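Local coordinates for protein Polyphosphate:AMP phosphotransferase (Pseudomonas aeruginosa PAO1, PDB 3CZP) that transfers phosphate from inorganic polyphosphate to AMP to make ADP, accepting GMP less efficiently, with magnesium as cofactor, at residues 73-78 with 94-99; 86-91 with 349-354. All coordinates share one frame; numbering follows the deposited sequence. Where two conformers were deposited one is given.

Contact 1: 73-78 with 94-99. With ACT (acetate ion), chain F.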
# COMPACT_ATOMS: atom_id res chain seq x y z
N GLU A 73 -4.76 -9.34 12.22
CA GLU A 73 -4.34 -9.86 10.92
C GLU A 73 -3.39 -10.99 11.21
O GLU A 73 -2.54 -10.84 12.07
CB GLU A 73 -3.61 -8.81 10.09
CG GLU A 73 -4.32 -7.45 9.95
CD GLU A 73 -3.64 -6.36 10.81
OE1 GLU A 73 -2.73 -5.68 10.24
OE2 GLU A 73 -4.02 -6.24 12.03
N VAL A 74 -3.57 -12.11 10.53
CA VAL A 74 -2.71 -13.29 10.64
C VAL A 74 -2.02 -13.51 9.29
O VAL A 74 -2.68 -13.69 8.24
CB VAL A 74 -3.48 -14.53 11.07
CG1 VAL A 74 -2.57 -15.67 11.30
CG2 VAL A 74 -4.21 -14.23 12.35
N GLN A 75 -0.69 -13.40 9.31
CA GLN A 75 0.13 -13.52 8.10
C GLN A 75 1.03 -14.75 8.15
O GLN A 75 1.40 -15.20 9.21
CB GLN A 75 1.11 -12.34 8.01
CG GLN A 75 0.56 -10.96 8.24
CD GLN A 75 -0.19 -10.42 7.08
OE1 GLN A 75 -0.15 -10.99 5.99
NE2 GLN A 75 -0.86 -9.30 7.29
N SER A 76 1.33 -15.29 6.96
CA SER A 76 2.54 -16.09 6.80
C SER A 76 3.37 -15.59 5.62
O SER A 76 2.84 -14.97 4.70
CB SER A 76 2.22 -17.57 6.67
OG SER A 76 3.44 -18.27 6.50
N PHE A 77 4.69 -15.82 5.69
CA PHE A 77 5.65 -15.16 4.80
C PHE A 77 6.55 -16.09 3.98
O PHE A 77 7.57 -15.62 3.36
CB PHE A 77 6.55 -14.20 5.58
CG PHE A 77 5.84 -13.03 6.22
CD1 PHE A 77 5.42 -13.10 7.53
CD2 PHE A 77 5.69 -11.85 5.53
CE1 PHE A 77 4.83 -12.06 8.14
CE2 PHE A 77 5.05 -10.75 6.14
CZ PHE A 77 4.62 -10.85 7.44
N LEU A 78 6.20 -17.37 3.91
CA LEU A 78 7.04 -18.31 3.17
C LEU A 78 6.51 -18.68 1.75
O LEU A 78 6.72 -19.80 1.27
CB LEU A 78 7.28 -19.60 4.00
CG LEU A 78 7.57 -19.49 5.52
CD1 LEU A 78 7.70 -20.90 6.17
CD2 LEU A 78 8.81 -18.59 5.85
N TRP A 94 8.03 -5.41 6.66
CA TRP A 94 7.60 -3.98 6.88
C TRP A 94 6.23 -3.72 6.27
O TRP A 94 5.37 -3.04 6.87
CB TRP A 94 8.61 -3.00 6.23
CG TRP A 94 9.93 -2.80 6.99
CD1 TRP A 94 11.09 -3.46 6.78
CD2 TRP A 94 10.16 -1.91 8.07
NE1 TRP A 94 12.05 -3.03 7.68
CE2 TRP A 94 11.49 -2.09 8.50
CE3 TRP A 94 9.36 -1.01 8.76
CZ2 TRP A 94 12.06 -1.34 9.54
CZ3 TRP A 94 9.95 -0.26 9.80
CH2 TRP A 94 11.28 -0.44 10.17
N ARG A 95 5.99 -4.31 5.10
CA ARG A 95 4.77 -4.15 4.37
C ARG A 95 3.55 -4.62 5.18
O ARG A 95 2.43 -4.05 5.04
CB ARG A 95 4.85 -4.85 3.00
CG ARG A 95 3.53 -4.91 2.32
CD ARG A 95 3.50 -4.88 0.86
NE ARG A 95 3.64 -6.19 0.28
CZ ARG A 95 3.36 -6.47 -0.98
NH1 ARG A 95 2.85 -5.58 -1.80
NH2 ARG A 95 3.55 -7.69 -1.40
N ARG A 96 3.74 -5.63 6.04
CA ARG A 96 2.61 -6.21 6.81
C ARG A 96 2.57 -5.85 8.27
O ARG A 96 1.74 -6.39 9.02
CB ARG A 96 2.59 -7.75 6.74
CG ARG A 96 2.59 -8.37 5.37
CD ARG A 96 1.53 -7.79 4.50
NE ARG A 96 1.63 -8.39 3.16
CZ ARG A 96 0.96 -7.99 2.06
NH1 ARG A 96 0.11 -6.95 2.09
NH2 ARG A 96 1.11 -8.68 0.91
N LEU A 97 3.36 -4.86 8.69
CA LEU A 97 3.28 -4.47 10.08
C LEU A 97 1.86 -3.95 10.38
O LEU A 97 1.29 -3.25 9.54
CB LEU A 97 4.38 -3.50 10.45
CG LEU A 97 5.81 -4.00 10.33
CD1 LEU A 97 6.73 -2.86 10.68
CD2 LEU A 97 6.19 -5.23 11.23
N PRO A 98 1.28 -4.31 11.57
CA PRO A 98 -0.06 -3.79 11.88
C PRO A 98 0.06 -2.39 12.42
O PRO A 98 1.00 -2.10 13.10
CB PRO A 98 -0.54 -4.71 12.99
CG PRO A 98 0.74 -5.22 13.62
CD PRO A 98 1.83 -5.09 12.69
N PRO A 99 -0.89 -1.52 12.09
CA PRO A 99 -0.90 -0.16 12.58
C PRO A 99 -1.19 -0.07 14.10
O PRO A 99 -1.73 -0.99 14.73
CB PRO A 99 -2.03 0.49 11.77
CG PRO A 99 -2.83 -0.66 11.17
CD PRO A 99 -2.01 -1.87 11.20
C ACT F . -1.08 -6.60 -1.87
O ACT F . -1.09 -7.22 -0.80
OXT ACT F . -0.94 -7.32 -2.87
CH3 ACT F . -1.21 -5.11 -1.95
O HOH W 1 -0.30 -7.71 10.08
O HOH W 2 -0.91 -4.22 7.94
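Running at 151° to each other by their end-to-end directions, 73-77 and 96-99 pair E73 with P98 (CA to CA 7.5 Å) and Q75 with R96, too far apart for backbone hydrogen bonds, so the contact is made by side chains and water. R96 carries most of it. Its CG sits beside the backbone N and the chain bends again at chi2 (-51°), which brings CB and CG against the F77 ring; R96 CG lies 3.5 Å from F77 CE2, approaching obliquely. The aliphatic part of R96 also crosses the Q75 side chain at about a right angle, with Q75 NE2 3.8 Å from R96 CB, while amide and guanidinium planes stay only 5° from parallel. Farther out, R96 NH1 and NH2 each donate to the same acetate oxygen O at 3.1 Å, a fork that places this oxygen in the guanidinium plane at its edge; the acetate probably comes from the crystallisation liquor. R95 NE lies over one face of the R96 guanidinium. At the other end, in the conformer given, E73 OE1 comes 3.6 Å from P98 CB. One water links E73, Q75 and R96: it donates to R96 O at 2.7 Å, accepts from Q75 NE2 and gives E73 OE1 a weak bond. The carboxylate's stronger partner is R102, in a salt bridge through OE2. Strand 72-76 is an outermost strand, within this chain, of the parallel five-stranded sheet of the N-terminal PPK2 domain, a P-loop-type fold of order 2-3-1-4-5. Strand 103-107 pairs with it through backbone bonds of E73 and Q75, F93 and F106 meet F77 edge-to-face, and L97 packs on L142 of helix 125-144.

Contact 2: 86-91 with 349-354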
# COMPACT_ATOMS: atom_id res chain seq x y z
N GLU A 86 11.64 -9.33 -5.50
CA GLU A 86 12.45 -8.29 -6.18
C GLU A 86 12.88 -7.10 -5.28
O GLU A 86 13.45 -6.11 -5.77
CB GLU A 86 11.66 -7.74 -7.37
CG GLU A 86 11.42 -8.76 -8.48
CD GLU A 86 12.70 -9.44 -8.97
OE1 GLU A 86 13.77 -8.78 -8.94
OE2 GLU A 86 12.64 -10.64 -9.38
N ARG A 87 12.64 -7.24 -4.00
CA ARG A 87 13.03 -6.24 -3.02
C ARG A 87 13.84 -6.89 -1.87
O ARG A 87 13.81 -8.09 -1.70
CB ARG A 87 11.77 -5.56 -2.51
CG ARG A 87 11.16 -4.59 -3.53
CD ARG A 87 9.89 -3.96 -3.07
NE ARG A 87 9.37 -3.02 -4.03
CZ ARG A 87 8.74 -3.33 -5.16
NH1 ARG A 87 8.61 -4.58 -5.53
NH2 ARG A 87 8.37 -2.36 -5.96
N PRO A 88 14.55 -6.08 -1.06
CA PRO A 88 15.31 -6.70 0.02
C PRO A 88 14.42 -7.52 0.97
O PRO A 88 13.23 -7.23 1.06
CB PRO A 88 15.95 -5.53 0.73
CG PRO A 88 15.92 -4.38 -0.32
CD PRO A 88 14.73 -4.61 -1.11
N PRO A 89 14.95 -8.64 1.49
CA PRO A 89 14.17 -9.57 2.29
C PRO A 89 13.32 -8.97 3.40
O PRO A 89 12.28 -9.53 3.69
CB PRO A 89 15.22 -10.52 2.91
CG PRO A 89 16.53 -10.11 2.39
CD PRO A 89 16.29 -9.21 1.21
N GLN A 90 13.79 -7.90 4.01
CA GLN A 90 13.10 -7.25 5.12
C GLN A 90 11.78 -6.50 4.70
O GLN A 90 10.83 -6.38 5.50
CB GLN A 90 14.06 -6.25 5.81
CG GLN A 90 13.65 -5.99 7.29
CD GLN A 90 14.68 -5.22 8.10
OE1 GLN A 90 14.67 -4.00 8.08
NE2 GLN A 90 15.53 -5.94 8.89
N TRP A 91 11.73 -6.05 3.45
CA TRP A 91 10.62 -5.26 2.92
C TRP A 91 9.26 -5.92 3.16
O TRP A 91 8.30 -5.27 3.51
CB TRP A 91 10.87 -5.02 1.43
CG TRP A 91 9.86 -4.14 0.75
CD1 TRP A 91 9.87 -2.76 0.68
CD2 TRP A 91 8.73 -4.58 0.01
NE1 TRP A 91 8.78 -2.34 -0.04
CE2 TRP A 91 8.07 -3.43 -0.47
CE3 TRP A 91 8.26 -5.83 -0.37
CZ2 TRP A 91 6.94 -3.51 -1.27
CZ3 TRP A 91 7.13 -5.91 -1.13
CH2 TRP A 91 6.47 -4.77 -1.58
N ARG A 349 7.61 4.35 6.27
CA ARG A 349 7.31 5.29 5.20
C ARG A 349 8.38 5.26 4.11
O ARG A 349 8.07 5.52 2.95
CB ARG A 349 7.18 6.71 5.76
CG ARG A 349 8.37 7.17 6.59
CD ARG A 349 8.10 8.50 7.26
NE ARG A 349 7.46 8.34 8.57
CZ ARG A 349 7.40 9.29 9.49
NH1 ARG A 349 7.93 10.48 9.26
NH2 ARG A 349 6.80 9.05 10.65
N PHE A 350 9.62 4.95 4.49
CA PHE A 350 10.69 4.90 3.50
C PHE A 350 10.80 3.57 2.83
O PHE A 350 10.99 3.52 1.63
CB PHE A 350 12.01 5.32 4.15
CG PHE A 350 11.88 6.67 4.75
CD1 PHE A 350 11.79 7.75 3.92
CD2 PHE A 350 11.74 6.83 6.13
CE1 PHE A 350 11.61 9.03 4.45
CE2 PHE A 350 11.56 8.13 6.66
CZ PHE A 350 11.44 9.19 5.83
N TRP A 351 10.68 2.49 3.59
CA TRP A 351 10.70 1.14 3.03
C TRP A 351 9.68 0.95 1.89
O TRP A 351 9.87 0.11 0.97
CB TRP A 351 10.49 0.09 4.15
CG TRP A 351 11.75 -0.41 4.78
CD1 TRP A 351 12.25 -0.04 6.01
CD2 TRP A 351 12.71 -1.30 4.21
NE1 TRP A 351 13.44 -0.69 6.24
CE2 TRP A 351 13.72 -1.49 5.17
CE3 TRP A 351 12.80 -1.98 2.98
CZ2 TRP A 351 14.84 -2.32 4.93
CZ3 TRP A 351 13.90 -2.79 2.76
CH2 TRP A 351 14.89 -2.97 3.73
N ARG A 352 8.53 1.60 2.03
CA ARG A 352 7.41 1.45 1.13
C ARG A 352 7.77 2.01 -0.22
O ARG A 352 7.17 1.68 -1.21
CB ARG A 352 6.13 2.14 1.68
CG ARG A 352 6.15 3.62 1.51
CD ARG A 352 5.03 4.39 2.20
NE ARG A 352 3.68 4.10 1.69
CZ ARG A 352 2.60 4.82 2.03
NH1 ARG A 352 2.71 5.87 2.84
NH2 ARG A 352 1.40 4.49 1.59
N HIS A 353 8.79 2.87 -0.26
CA HIS A 353 9.28 3.42 -1.49
C HIS A 353 10.55 2.82 -2.05
O HIS A 353 11.06 3.35 -3.03
CB HIS A 353 9.54 4.92 -1.31
CG HIS A 353 8.30 5.70 -1.16
ND1 HIS A 353 7.36 5.76 -2.16
CD2 HIS A 353 7.81 6.41 -0.12
CE1 HIS A 353 6.33 6.48 -1.74
NE2 HIS A 353 6.60 6.91 -0.51
N ILE A 354 11.05 1.74 -1.47
CA ILE A 354 12.34 1.18 -1.93
C ILE A 354 12.16 0.55 -3.28
O ILE A 354 11.19 -0.14 -3.51
CB ILE A 354 12.87 0.19 -0.91
CG1 ILE A 354 13.41 0.97 0.31
CG2 ILE A 354 13.85 -0.81 -1.52
CD1 ILE A 354 14.64 1.77 0.02
O HOH W 3 8.68 -0.53 -2.29
O HOH W 4 9.36 0.76 -5.91
O HOH W 5 15.46 -1.39 8.37
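W351 and W91 form the apolar centre, their side chains sliding past each other in opposite directions with W91 CD1 3.8 Å from W351 CE3. With chi1 at -176°, W91 turns its indole away from its own backbone nitrogen, which lays CB and CD1 against W351 CE3. P88 meets W351 edge-on: its CB lies in the plane of the W351 ring, 4.0 Å from CZ3, and its CD meets I354 CG2 at 3.9 Å. Around this apolar group, helix 382-402 and the start of strand 404-412 add to the packing, with Y402 and I404 against P88, and L399 and I404 against I354. The two segments belong to different fused PPK2 domains, 86-91 to the first and 349-354 to the second, so the contact is an interdomain one. Each segment contains a type I beta turn, P88 to W91 and W351 to I354, and each turn holds one of the two tryptophans. Outward from the rings the contact becomes polar. Q90 crosses W351 at about a right angle, its amide 53° from the ring plane, and OE1 comes 3.6 Å from W351 CZ2; the same oxygen accepts from W94 NE1, while a water links it to W351 NE1. R87 CD sits over the centre of the W91 ring, 3.2 Å above its plane, and the extended chain then delivers NE to I354 O in a weak bond of 3.4 Å at 145°. The one N-H of R87 NE is shared: it also serves a water, which donates to I354 O at 2.8 Å, and a second water joins R87 NH2 to that carbonyl. R87 NH1 donates to E83 O, and R352 forms salt bridges to E341 of its own chain and to E340 of the second subunit.

The two contacts, with centres about 14 Å apart, interlock along the chain: 86-91 falls between the segments of contact 1 and leads directly into helix 91-96, which runs into 94-99. They touch through stacked indoles, W94 of contact 1 on W351 of contact 2, with W94 NE1 3.1 Å from W351 NE1. Contact 1 ties helix 91-96 to the sheet of the first PPK2 domain; contact 2 joins the loop before it to the second. L97 O also accepts from Q344 of that second domain. The acetate in contact 1 says nothing about substrate binding. R95 and R352 form salt bridges to the second subunit, consistent with the first domain, which seems catalytically inactive, being responsible for dimerisation.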